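PDB 1XTY: peptidyl-tRNA hydrolase from Sulfolobus solfataricus, which hydrolyses N-acyl-aminoacyl-tRNAs, probably peptidyl-tRNAs that drop off the ribosome during protein synthesis, releasing the tRNA and the N-acyl amino acid. Local coordinates for residues V59-R70 with S112-L120; N78-D86 with T96-A105. One frame throughout, in Å; residues are numbered along the deposited sequence.

Interaction 1. Residues V59-R70 with S112-L120; sequences VKVNSLDEIISR and SITGDLKLL
At the edge of the mixed sheet of this PTH2 enzyme, the C-terminal residues of the chain pair antiparallel with strand 56-61, and L117, which leads into them, lies against the R70 side chain of helix 64-76. V59 and L119 form a non-hydrogen-bonded pair with diverging side chains. Next to it K60 N donates to K118 O (2.9 Å), approaching almost straight down the carbonyl axis, while a water replaces the return bond: it donates to K60 O and accepts from K118 N. L117 fills the angle between strand and helix. Its CD1 meets V59 CG2 at 3.6 Å, the two side chains crossing at about a right angle, and CD2 rests against V61 CG1 at 3.9 Å. The L117 and R70 side chains slide past each other in opposite directions, L117 CD2 lying 3.3 Å from R70 NH2, oblique to the guanidinium plane. R70 reaches this place with an extended chain from CG to NE, its CB against I113 CG2 (3.9 Å). The guanidinium is held at its edge from two sides: NH1 donates in plane to E66 O one helical turn back (2.7 Å), and NH2 makes a weak salt bridge to D116 OD2 (3.3 Å), the two planes 14° apart. Shortening R70 to an alanine is likely to leave D116 without this countercharge and the two L117 methyls without the aliphatic and guanidinium atoms beside them. D116 belongs to the type I beta turn T114-L117, which links the region of helix 107-114 to the C-terminal residues. Strand 56-61 also bonds on its far side to strand 2-9, leaving the C-terminal residues as a short, weakly bonded and partly water-bridged edge strand of the mixed beta sheet in this alpha/beta fold.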
ATOM      1  N   VAL A  59      -9.585   7.909   3.515  1.00 20.17           N
ATOM      2  CA  VAL A  59     -10.289   9.170   3.690  1.00 20.81           C
ATOM      3  C   VAL A  59      -9.334  10.336   3.486  1.00 22.67           C
ATOM      4  O   VAL A  59      -8.129  10.138   3.316  1.00 21.00           O
ATOM      5  CB  VAL A  59     -10.927   9.243   5.089  1.00 19.81           C
ATOM      6  CG1 VAL A  59     -11.964   8.141   5.236  1.00 20.34           C
ATOM      7  CG2 VAL A  59      -9.857   9.099   6.165  1.00 20.07           C
ATOM      8  N   LYS A  60      -9.868  11.553   3.497  1.00 23.34           N
ATOM      9  CA  LYS A  60      -9.037  12.730   3.288  1.00 25.47           C
ATOM     10  C   LYS A  60      -9.301  13.870   4.267  1.00 26.50           C
ATOM     11  O   LYS A  60     -10.338  13.910   4.929  1.00 26.96           O
ATOM     12  CB  LYS A  60      -9.222  13.243   1.858  1.00 27.28           C
ATOM     13  CG  LYS A  60     -10.662  13.600   1.506  1.00 30.09           C
ATOM     14  CD  LYS A  60     -10.785  14.081   0.062  1.00 31.41           C
ATOM     15  CE  LYS A  60     -12.233  14.380  -0.303  1.00 33.16           C
ATOM     16  NZ  LYS A  60     -12.381  14.881  -1.703  1.00 34.94           N
ATOM     17  N   VAL A  61      -8.333  14.778   4.354  1.00 26.63           N
ATOM     18  CA  VAL A  61      -8.403  15.966   5.204  1.00 27.48           C
ATOM     19  C   VAL A  61      -7.726  17.066   4.396  1.00 27.82           C
ATOM     20  O   VAL A  61      -6.868  16.781   3.567  1.00 27.89           O
ATOM     21  CB  VAL A  61      -7.645  15.779   6.546  1.00 26.93           C
ATOM     22  CG1 VAL A  61      -8.328  14.719   7.389  1.00 27.57           C
ATOM     23  CG2 VAL A  61      -6.199  15.407   6.283  1.00 27.07           C
ATOM     24  N   ASN A  62      -8.103  18.319   4.624  1.00 29.75           N
ATOM     25  CA  ASN A  62      -7.513  19.410   3.858  1.00 30.99           C
ATOM     26  C   ASN A  62      -6.481  20.256   4.591  1.00 30.31           C
ATOM     27  O   ASN A  62      -6.235  21.403   4.211  1.00 31.22           O
ATOM     28  CB  ASN A  62      -8.614  20.321   3.310  1.00 34.03           C
ATOM     29  CG  ASN A  62      -9.673  20.627   4.340  1.00 37.49           C
ATOM     30  OD1 ASN A  62      -9.363  20.977   5.480  1.00 39.23           O
ATOM     31  ND2 ASN A  62     -10.938  20.502   3.945  1.00 39.87           N
ATOM     32  N   SER A  63      -5.875  19.706   5.637  1.00 28.00           N
ATOM     33  CA  SER A  63      -4.860  20.448   6.373  1.00 26.09           C
ATOM     34  C   SER A  63      -3.939  19.541   7.174  1.00 23.99           C
ATOM     35  O   SER A  63      -4.337  18.471   7.636  1.00 22.05           O
ATOM     36  CB  SER A  63      -5.506  21.465   7.319  1.00 26.17           C
ATOM     37  OG  SER A  63      -5.967  20.843   8.505  1.00 29.06           O
ATOM     38  N   LEU A  64      -2.700  19.986   7.336  1.00 23.08           N
ATOM     39  CA  LEU A  64      -1.716  19.232   8.092  1.00 22.26           C
ATOM     40  C   LEU A  64      -2.147  19.117   9.551  1.00 21.59           C
ATOM     41  O   LEU A  64      -1.956  18.079  10.177  1.00 20.21           O
ATOM     42  CB  LEU A  64      -0.352  19.919   8.010  1.00 23.75           C
ATOM     43  CG  LEU A  64       0.795  19.222   8.746  1.00 24.45           C
ATOM     44  CD1 LEU A  64       1.048  17.855   8.137  1.00 25.46           C
ATOM     45  CD2 LEU A  64       2.039  20.075   8.657  1.00 27.40           C
ATOM     46  N   ASP A  65      -2.733  20.182  10.093  1.00 21.07           N
ATOM     47  CA  ASP A  65      -3.169  20.163  11.484  1.00 21.99           C
ATOM     48  C   ASP A  65      -4.189  19.072  11.774  1.00 21.52           C
ATOM     49  O   ASP A  65      -4.194  18.500  12.857  1.00 21.64           O
ATOM     50  CB  ASP A  65      -3.751  21.519  11.895  1.00 23.73           C
ATOM     51  CG  ASP A  65      -2.722  22.629  11.858  1.00 27.72           C
ATOM     52  OD1 ASP A  65      -1.509  22.327  11.891  1.00 28.38           O
ATOM     53  OD2 ASP A  65      -3.127  23.811  11.812  1.00 31.79           O
ATOM     54  N   GLU A  66      -5.057  18.783  10.812  1.00 22.33           N
ATOM     55  CA  GLU A  66      -6.059  17.752  11.014  1.00 23.59           C
ATOM     56  C   GLU A  66      -5.418  16.367  11.061  1.00 22.65           C
ATOM     57  O   GLU A  66      -5.956  15.445  11.672  1.00 24.65           O
ATOM     58  CB  GLU A  66      -7.119  17.846   9.919  1.00 26.02           C
ATOM     59  CG  GLU A  66      -7.809  19.204   9.941  1.00 31.88           C
ATOM     60  CD  GLU A  66      -8.890  19.351   8.900  1.00 35.04           C
ATOM     61  OE1 GLU A  66      -8.595  19.149   7.703  1.00 35.86           O
ATOM     62  OE2 GLU A  66     -10.035  19.678   9.283  1.00 38.83           O
ATOM     63  N   ILE A  67      -4.259  16.224  10.431  1.00 20.21           N
ATOM     64  CA  ILE A  67      -3.558  14.949  10.456  1.00 18.87           C
ATOM     65  C   ILE A  67      -2.850  14.796  11.800  1.00 17.28           C
ATOM     66  O   ILE A  67      -2.876  13.727  12.404  1.00 15.81           O
ATOM     67  CB  ILE A  67      -2.546  14.838   9.285  1.00 20.19           C
ATOM     68  CG1 ILE A  67      -3.282  14.324   8.038  1.00 22.82           C
ATOM     69  CG2 ILE A  67      -1.376  13.927   9.661  1.00 19.80           C
ATOM     70  CD1 ILE A  67      -2.391  13.935   6.887  1.00 24.33           C
ATOM     71  N   ILE A  68      -2.233  15.873  12.278  1.00 17.09           N
ATOM     72  CA  ILE A  68      -1.532  15.838  13.559  1.00 16.28           C
ATOM     73  C   ILE A  68      -2.539  15.559  14.671  1.00 15.69           C
ATOM     74  O   ILE A  68      -2.268  14.805  15.608  1.00 13.35           O
ATOM     75  CB  ILE A  68      -0.825  17.188  13.848  1.00 17.27           C
ATOM     76  CG1 ILE A  68       0.177  17.507  12.736  1.00 18.53           C
ATOM     77  CG2 ILE A  68      -0.139  17.138  15.214  1.00 16.21           C
ATOM     78  CD1 ILE A  68       1.301  16.497  12.594  1.00 21.09           C
ATOM     79  N   SER A  69      -3.705  16.182  14.561  1.00 16.62           N
ATOM     80  CA  SER A  69      -4.756  16.003  15.548  1.00 18.54           C
ATOM     81  C   SER A  69      -5.132  14.533  15.677  1.00 18.42           C
ATOM     82  O   SER A  69      -5.267  14.010  16.780  1.00 19.46           O
ATOM     83  CB  SER A  69      -5.991  16.813  15.150  1.00 20.35           C
ATOM     84  OG  SER A  69      -7.083  16.513  16.000  1.00 27.46           O
ATOM     85  N   ARG A  70      -5.286  13.861  14.541  1.00 19.05           N
ATOM     86  CA  ARG A  70      -5.667  12.459  14.549  1.00 18.21           C
ATOM     87  C   ARG A  70      -4.535  11.511  14.924  1.00 17.17           C
ATOM     88  O   ARG A  70      -4.778  10.440  15.474  1.00 17.44           O
ATOM     89  CB  ARG A  70      -6.294  12.097  13.206  1.00 21.45           C
ATOM     90  CG  ARG A  70      -7.602  12.855  13.004  1.00 25.76           C
ATOM     91  CD  ARG A  70      -8.317  12.523  11.717  1.00 30.04           C
ATOM     92  NE  ARG A  70      -9.601  13.221  11.643  1.00 34.63           N
ATOM     93  CZ  ARG A  70      -9.736  14.545  11.647  1.00 36.57           C
ATOM     94  NH1 ARG A  70      -8.667  15.328  11.717  1.00 38.24           N
ATOM     95  NH2 ARG A  70     -10.944  15.088  11.591  1.00 39.61           N
ATOM     96  N   SER A 112     -13.557   6.202  16.253  1.00 35.14           N
ATOM     97  CA  SER A 112     -13.550   7.199  17.313  1.00 36.98           C
ATOM     98  C   SER A 112     -12.451   8.215  17.006  1.00 38.94           C
ATOM     99  O   SER A 112     -12.168   9.106  17.813  1.00 38.64           O
ATOM    100  CB  SER A 112     -13.309   6.545  18.680  1.00 37.27           C
ATOM    101  OG  SER A 112     -12.008   5.992  18.783  1.00 38.51           O
ATOM    102  N   ILE A 113     -11.846   8.071  15.826  1.00 40.06           N
ATOM    103  CA  ILE A 113     -10.774   8.955  15.364  1.00 41.12           C
ATOM    104  C   ILE A 113     -11.055   9.550  13.987  1.00 41.56           C
ATOM    105  O   ILE A 113     -10.864  10.743  13.770  1.00 42.53           O
ATOM    106  CB  ILE A 113      -9.429   8.213  15.223  1.00 41.18           C
ATOM    107  CG1 ILE A 113      -9.053   7.525  16.529  1.00 40.99           C
ATOM    108  CG2 ILE A 113      -8.343   9.198  14.809  1.00 40.56           C
ATOM    109  CD1 ILE A 113      -7.760   6.736  16.437  1.00 42.01           C
ATOM    110  N   THR A 114     -11.497   8.709  13.056  1.00 43.19           N
ATOM    111  CA  THR A 114     -11.749   9.152  11.687  1.00 43.97           C
ATOM    112  C   THR A 114     -13.169   8.939  11.164  1.00 44.92           C
ATOM    113  O   THR A 114     -13.393   8.967   9.956  1.00 44.67           O
ATOM    114  CB  THR A 114     -10.790   8.445  10.713  1.00 45.44           C
ATOM    115  OG1 THR A 114     -11.083   7.040  10.693  1.00 45.11           O
ATOM    116  CG2 THR A 114      -9.340   8.646  11.148  1.00 45.10           C
ATOM    117  N   GLY A 115     -14.125   8.734  12.061  1.00 46.10           N
ATOM    118  CA  GLY A 115     -15.493   8.511  11.625  1.00 47.54           C
ATOM    119  C   GLY A 115     -16.183   9.697  10.966  1.00 48.39           C
ATOM    120  O   GLY A 115     -17.280   9.552  10.426  1.00 49.03           O
ATOM    121  N   ASP A 116     -15.542  10.862  10.987  1.00 48.74           N
ATOM    122  CA  ASP A 116     -16.128  12.075  10.414  1.00 49.22           C
ATOM    123  C   ASP A 116     -15.477  12.541   9.115  1.00 47.88           C
ATOM    124  O   ASP A 116     -15.730  13.657   8.661  1.00 48.60           O
ATOM    125  CB  ASP A 116     -16.042  13.212  11.439  1.00 51.46           C
ATOM    126  CG  ASP A 116     -14.605  13.534  11.837  1.00 53.93           C
ATOM    127  OD1 ASP A 116     -13.848  12.585  12.130  1.00 55.05           O
ATOM    128  OD2 ASP A 116     -14.229  14.729  11.858  1.00 54.07           O
ATOM    129  N   LEU A 117     -14.655  11.698   8.503  1.00 45.33           N
ATOM    130  CA  LEU A 117     -13.974  12.107   7.283  1.00 42.10           C
ATOM    131  C   LEU A 117     -14.595  11.590   5.994  1.00 39.95           C
ATOM    132  O   LEU A 117     -15.226  10.536   5.973  1.00 39.44           O
ATOM    133  CB  LEU A 117     -12.508  11.684   7.357  1.00 41.71           C
ATOM    134  CG  LEU A 117     -11.825  12.099   8.665  1.00 41.89           C
ATOM    135  CD1 LEU A 117     -10.427  11.511   8.725  1.00 41.09           C
ATOM    136  CD2 LEU A 117     -11.788  13.614   8.765  1.00 41.67           C
ATOM    137  N   LYS A 118     -14.409  12.357   4.923  1.00 38.12           N
ATOM    138  CA  LYS A 118     -14.925  12.002   3.608  1.00 37.38           C
ATOM    139  C   LYS A 118     -13.949  11.058   2.911  1.00 36.01           C
ATOM    140  O   LYS A 118     -12.735  11.176   3.076  1.00 33.55           O
ATOM    141  CB  LYS A 118     -15.091  13.254   2.742  1.00 39.51           C
ATOM    142  CG  LYS A 118     -16.074  14.288   3.268  1.00 42.47           C
ATOM    143  CD  LYS A 118     -16.139  15.483   2.323  1.00 44.50           C
ATOM    144  CE  LYS A 118     -17.146  16.523   2.787  1.00 45.86           C
ATOM    145  NZ  LYS A 118     -17.174  17.705   1.880  1.00 47.00           N
ATOM    146  N   LEU A 119     -14.482  10.129   2.128  1.00 35.29           N
ATOM    147  CA  LEU A 119     -13.647   9.185   1.395  1.00 35.18           C
ATOM    148  C   LEU A 119     -12.899   9.919   0.288  1.00 35.10           C
ATOM    149  O   LEU A 119     -13.402  10.895  -0.270  1.00 35.13           O
ATOM    150  CB  LEU A 119     -14.506   8.083   0.778  1.00 35.50           C
ATOM    151  CG  LEU A 119     -15.283   7.188   1.742  1.00 35.68           C
ATOM    152  CD1 LEU A 119     -16.218   6.288   0.948  1.00 37.19           C
ATOM    153  CD2 LEU A 119     -14.315   6.364   2.578  1.00 35.29           C
ATOM    154  N   LEU A 120     -11.695   9.451  -0.023  1.00 34.96           N
ATOM    155  CA  LEU A 120     -10.892  10.064  -1.075  1.00 36.10           C
ATOM    156  C   LEU A 120     -11.472   9.679  -2.435  1.00 36.90           C
ATOM    157  O   LEU A 120     -12.290   8.736  -2.470  1.00 37.85           O
ATOM    158  CB  LEU A 120      -9.445   9.578  -0.984  1.00 35.21           C
ATOM    159  CG  LEU A 120      -8.473  10.122  -2.033  1.00 36.38           C
ATOM    160  CD1 LEU A 120      -8.244  11.610  -1.802  1.00 36.97           C
ATOM    161  CD2 LEU A 120      -7.160   9.362  -1.951  1.00 37.20           C
TER
HETATM  162  O   HOH W   1     -12.954  14.946   5.249  1.00 32.98           O

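Interaction 2. Residues N78-D86 with T96-A105; sequences NLPFSIIED and TITCLGIGPA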
ATOM      1  N   ASN A  78      -3.091   4.288  22.097  1.00 23.13           N
ATOM      2  CA  ASN A  78      -2.163   3.196  21.850  1.00 22.95           C
ATOM      3  C   ASN A  78      -2.492   2.336  20.635  1.00 21.15           C
ATOM      4  O   ASN A  78      -2.470   1.110  20.711  1.00 22.12           O
ATOM      5  CB  ASN A  78      -2.059   2.320  23.100  1.00 26.18           C
ATOM      6  CG  ASN A  78      -1.521   3.085  24.299  1.00 29.82           C
ATOM      7  OD1 ASN A  78      -0.402   3.604  24.270  1.00 30.92           O
ATOM      8  ND2 ASN A  78      -2.317   3.159  25.360  1.00 31.68           N
ATOM      9  N   LEU A  79      -2.795   2.988  19.521  1.00 20.57           N
ATOM     10  CA  LEU A  79      -3.092   2.296  18.272  1.00 19.39           C
ATOM     11  C   LEU A  79      -1.886   2.481  17.357  1.00 19.38           C
ATOM     12  O   LEU A  79      -1.144   3.457  17.492  1.00 18.46           O
ATOM     13  CB  LEU A  79      -4.321   2.903  17.588  1.00 19.73           C
ATOM     14  CG  LEU A  79      -5.669   2.846  18.313  1.00 23.26           C
ATOM     15  CD1 LEU A  79      -6.746   3.448  17.417  1.00 23.23           C
ATOM     16  CD2 LEU A  79      -6.012   1.404  18.655  1.00 21.86           C
ATOM     17  N   PRO A  80      -1.671   1.545  16.420  1.00 17.55           N
ATOM     18  CA  PRO A  80      -0.533   1.665  15.504  1.00 15.42           C
ATOM     19  C   PRO A  80      -0.801   2.824  14.554  1.00 14.15           C
ATOM     20  O   PRO A  80      -1.934   3.004  14.101  1.00 13.37           O
ATOM     21  CB  PRO A  80      -0.539   0.330  14.748  1.00 16.57           C
ATOM     22  CG  PRO A  80      -1.383  -0.587  15.593  1.00 17.44           C
ATOM     23  CD  PRO A  80      -2.437   0.317  16.153  1.00 17.74           C
ATOM     24  N   PHE A  81       0.223   3.616  14.253  1.00 13.19           N
ATOM     25  CA  PHE A  81       0.047   4.719  13.321  1.00 13.05           C
ATOM     26  C   PHE A  81       1.348   5.007  12.583  1.00 11.83           C
ATOM     27  O   PHE A  81       2.428   4.676  13.065  1.00 13.13           O
ATOM     28  CB  PHE A  81      -0.456   5.977  14.052  1.00 14.20           C
ATOM     29  CG  PHE A  81       0.577   6.653  14.912  1.00 15.32           C
ATOM     30  CD1 PHE A  81       1.454   7.593  14.367  1.00 15.93           C
ATOM     31  CD2 PHE A  81       0.668   6.363  16.268  1.00 18.00           C
ATOM     32  CE1 PHE A  81       2.405   8.233  15.167  1.00 16.40           C
ATOM     33  CE2 PHE A  81       1.617   6.998  17.077  1.00 20.48           C
ATOM     34  CZ  PHE A  81       2.485   7.933  16.524  1.00 17.93           C
ATOM     35  N   SER A  82       1.238   5.595  11.399  1.00 12.18           N
ATOM     36  CA  SER A  82       2.420   5.930  10.617  1.00 12.97           C
ATOM     37  C   SER A  82       2.244   7.280   9.951  1.00 14.30           C
ATOM     38  O   SER A  82       1.223   7.531   9.315  1.00 11.26           O
ATOM     39  CB  SER A  82       2.681   4.866   9.547  1.00 14.85           C
ATOM     40  OG  SER A  82       1.571   4.739   8.669  1.00 19.05           O
ATOM     41  N   ILE A  83       3.234   8.152  10.112  1.00 12.90           N
ATOM     42  CA  ILE A  83       3.184   9.470   9.488  1.00 13.01           C
ATOM     43  C   ILE A  83       4.165   9.407   8.328  1.00 12.05           C
ATOM     44  O   ILE A  83       5.373   9.242   8.524  1.00 12.29           O
ATOM     45  CB  ILE A  83       3.599  10.588  10.466  1.00 13.08           C
ATOM     46  CG1 ILE A  83       2.632  10.619  11.655  1.00 17.20           C
ATOM     47  CG2 ILE A  83       3.583  11.938   9.748  1.00 15.28           C
ATOM     48  CD1 ILE A  83       3.018  11.610  12.743  1.00 16.96           C
ATOM     49  N   ILE A  84       3.633   9.518   7.119  1.00 11.33           N
ATOM     50  CA  ILE A  84       4.449   9.433   5.918  1.00 11.87           C
ATOM     51  C   ILE A  84       4.869  10.791   5.360  1.00 13.59           C
ATOM     52  O   ILE A  84       4.045  11.693   5.222  1.00 13.80           O
ATOM     53  CB  ILE A  84       3.693   8.658   4.822  1.00 12.61           C
ATOM     54  CG1 ILE A  84       3.330   7.260   5.343  1.00 12.00           C
ATOM     55  CG2 ILE A  84       4.531   8.578   3.560  1.00 11.19           C
ATOM     56  CD1 ILE A  84       4.536   6.426   5.775  1.00 13.11           C
ATOM     57  N   GLU A  85       6.158  10.929   5.055  1.00 13.10           N
ATOM     58  CA  GLU A  85       6.682  12.167   4.484  1.00 14.86           C
ATOM     59  C   GLU A  85       7.235  11.848   3.099  1.00 17.65           C
ATOM     60  O   GLU A  85       7.740  10.748   2.855  1.00 18.21           O
ATOM     61  CB  GLU A  85       7.784  12.776   5.367  1.00 13.48           C
ATOM     62  CG  GLU A  85       7.347  13.034   6.813  1.00 16.86           C
ATOM     63  CD  GLU A  85       8.260  13.997   7.573  1.00 17.54           C
ATOM     64  OE1 GLU A  85       9.464  14.084   7.255  1.00 18.24           O
ATOM     65  OE2 GLU A  85       7.767  14.661   8.510  1.00 17.79           O
ATOM     66  N   ASP A  86       7.127  12.812   2.196  1.00 17.09           N
ATOM     67  CA  ASP A  86       7.601  12.643   0.827  1.00 21.27           C
ATOM     68  C   ASP A  86       9.125  12.523   0.765  1.00 22.17           C
ATOM     69  O   ASP A  86       9.840  13.110   1.583  1.00 20.52           O
ATOM     70  CB  ASP A  86       7.123  13.830  -0.020  1.00 23.41           C
ATOM     71  CG  ASP A  86       7.219  13.562  -1.512  1.00 28.28           C
ATOM     72  OD1 ASP A  86       8.317  13.703  -2.083  1.00 30.24           O
ATOM     73  OD2 ASP A  86       6.186  13.200  -2.113  1.00 31.38           O
ATOM     74  N   THR A  96       7.743  16.667   3.415  1.00 17.43           N
ATOM     75  CA  THR A  96       6.339  17.064   3.429  1.00 17.46           C
ATOM     76  C   THR A  96       5.459  15.885   3.851  1.00 16.63           C
ATOM     77  O   THR A  96       5.490  14.825   3.225  1.00 16.61           O
ATOM     78  CB  THR A  96       5.879  17.531   2.026  1.00 20.17           C
ATOM     79  OG1 THR A  96       6.706  18.617   1.584  1.00 21.70           O
ATOM     80  CG2 THR A  96       4.431  17.982   2.060  1.00 20.12           C
ATOM     81  N   ILE A  97       4.681  16.067   4.913  1.00 15.16           N
ATOM     82  CA  ILE A  97       3.791  15.011   5.386  1.00 14.28           C
ATOM     83  C   ILE A  97       2.645  14.870   4.378  1.00 15.50           C
ATOM     84  O   ILE A  97       1.947  15.837   4.080  1.00 15.08           O
ATOM     85  CB  ILE A  97       3.239  15.345   6.791  1.00 15.06           C
ATOM     86  CG1 ILE A  97       4.385  15.308   7.809  1.00 16.44           C
ATOM     87  CG2 ILE A  97       2.134  14.362   7.179  1.00 15.24           C
ATOM     88  CD1 ILE A  97       3.967  15.623   9.239  1.00 17.40           C
ATOM     89  N   THR A  98       2.461  13.661   3.855  1.00 13.52           N
ATOM     90  CA  THR A  98       1.428  13.411   2.852  1.00 14.02           C
ATOM     91  C   THR A  98       0.210  12.648   3.358  1.00 15.57           C
ATOM     92  O   THR A  98      -0.902  12.840   2.855  1.00 17.09           O
ATOM     93  CB  THR A  98       2.003  12.621   1.656  1.00 14.53           C
ATOM     94  OG1 THR A  98       2.502  11.362   2.117  1.00 16.90           O
ATOM     95  CG2 THR A  98       3.131  13.397   0.984  1.00 13.41           C
ATOM     96  N   CYS A  99       0.407  11.768   4.337  1.00 13.63           N
ATOM     97  CA  CYS A  99      -0.713  11.001   4.858  1.00 14.23           C
ATOM     98  C   CYS A  99      -0.408  10.335   6.190  1.00 14.20           C
ATOM     99  O   CYS A  99       0.744  10.295   6.641  1.00 12.60           O
ATOM    100  CB  CYS A  99      -1.154   9.942   3.839  1.00 16.87           C
ATOM    101  SG  CYS A  99       0.090   8.686   3.451  1.00 17.41           S
ATOM    102  N   LEU A 100      -1.465   9.815   6.803  1.00 12.43           N
ATOM    103  CA  LEU A 100      -1.398   9.155   8.099  1.00 13.59           C
ATOM    104  C   LEU A 100      -2.100   7.799   8.046  1.00 13.02           C
ATOM    105  O   LEU A 100      -3.253   7.705   7.624  1.00 13.95           O
ATOM    106  CB  LEU A 100      -2.091  10.028   9.156  1.00 12.37           C
ATOM    107  CG  LEU A 100      -2.325   9.422  10.543  1.00 13.44           C
ATOM    108  CD1 LEU A 100      -1.001   9.345  11.305  1.00 15.22           C
ATOM    109  CD2 LEU A 100      -3.321  10.281  11.319  1.00 14.95           C
ATOM    110  N   GLY A 101      -1.404   6.752   8.466  1.00 12.09           N
ATOM    111  CA  GLY A 101      -2.025   5.442   8.491  1.00 11.73           C
ATOM    112  C   GLY A 101      -2.370   5.116   9.929  1.00 12.08           C
ATOM    113  O   GLY A 101      -1.636   5.500  10.840  1.00 11.64           O
ATOM    114  N   ILE A 102      -3.488   4.426  10.144  1.00 11.31           N
ATOM    115  CA  ILE A 102      -3.907   4.033  11.488  1.00 12.15           C
ATOM    116  C   ILE A 102      -4.420   2.594  11.477  1.00 10.84           C
ATOM    117  O   ILE A 102      -5.216   2.219  10.615  1.00 12.81           O
ATOM    118  CB  ILE A 102      -5.039   4.947  12.027  1.00 14.93           C
ATOM    119  CG1 ILE A 102      -4.570   6.403  12.069  1.00 16.37           C
ATOM    120  CG2 ILE A 102      -5.450   4.498  13.414  1.00 15.75           C
ATOM    121  CD1 ILE A 102      -5.675   7.393  12.440  1.00 17.66           C
ATOM    122  N   GLY A 103      -3.960   1.791  12.429  1.00 11.57           N
ATOM    123  CA  GLY A 103      -4.409   0.414  12.500  1.00 12.86           C
ATOM    124  C   GLY A 103      -3.437  -0.588  11.901  1.00 14.32           C
ATOM    125  O   GLY A 103      -2.249  -0.293  11.755  1.00 11.98           O
ATOM    126  N   PRO A 104      -3.920  -1.785  11.523  1.00 14.59           N
ATOM    127  CA  PRO A 104      -5.325  -2.187  11.647  1.00 14.82           C
ATOM    128  C   PRO A 104      -5.816  -2.319  13.089  1.00 15.09           C
ATOM    129  O   PRO A 104      -5.042  -2.602  14.003  1.00 13.96           O
ATOM    130  CB  PRO A 104      -5.374  -3.512  10.886  1.00 16.57           C
ATOM    131  CG  PRO A 104      -4.009  -4.068  11.090  1.00 16.52           C
ATOM    132  CD  PRO A 104      -3.112  -2.864  10.929  1.00 14.77           C
ATOM    133  N   ALA A 105      -7.112  -2.100  13.278  1.00 14.34           N
ATOM    134  CA  ALA A 105      -7.722  -2.194  14.600  1.00 13.82           C
ATOM    135  C   ALA A 105      -9.245  -2.207  14.445  1.00 13.46           C
ATOM    136  O   ALA A 105      -9.761  -1.929  13.367  1.00 13.77           O
ATOM    137  CB  ALA A 105      -7.294  -1.007  15.454  1.00 14.96           C
TER
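In I83, CG2 stands anti to the backbone N and CG1 beside it (chi1 -61°), and I97 has the same setting (chi1 -67°); on the face that the two share, these settings bring I83 CG2 against I97 CD1 at 3.7 Å. On that face L100, with CG anti to its N, brings CD1 within 3.9 Å of I83 CG1, and the I97 CG1 methylene lies 3.5 Å from E85 OE2. On the other face C99 SG packs at 3.9 Å against I84 CB. S82 also points there, opposite G101, where a CB would collide with S82 OG. Antiparallel bonds join the strands: S82 and G101 exchange a reciprocal pair, G101 N lying in the carbonyl plane of S82 O, and I84 N donates to C99 O with an N-H...O angle of 169°. The register then slips by one residue in a beta bulge: I84 O receives T98 N (2.9 Å), and E85 pairs with I97. D86 N to T96 O (2.8 Å) closes this end. At the other end G103 N binds P80 O at 2.9 Å. G103 adopts a positive phi at which a CB would press against the preceding carbonyl O, and the peptide to P104 is cis. The T98 hydroxyl bonds chiefly to Q22, and D86 is held by G88 and a salt bridge to K18, close to a bound sulfate. Within this chain strand 81-85 is outermost on its side, while strand 97-106 pairs on its other side with strand 2-9; helix 16-35 covers the S82 and I84 face, W42 of helix 40-51 packs on P80, helix 107-114 meets L79 and I102, and helix 64-76 packs on the I97 and L100 face through L64, I67 and R70.

Interactions 1 and 2 serve the same mixed sheet from opposite edges, with centres about 11 Å apart. Interaction 2 is buried near the middle of the molecule and depends on regular strand pairing with mostly apolar side chains on its faces. Interaction 1 is only partly buried; there the pairing is short, and a water, a weak salt bridge and an arginine alongside leucine methyls take up the rest. Helix 64-76 joins them: it leads on to strand 81-85, and its L64 and I67 pack on I97, C99 and L100. Helix 107-114, which follows strand 97-106, makes a second junction, where I113 CD1 touches L79 CD1 at 3.6 Å.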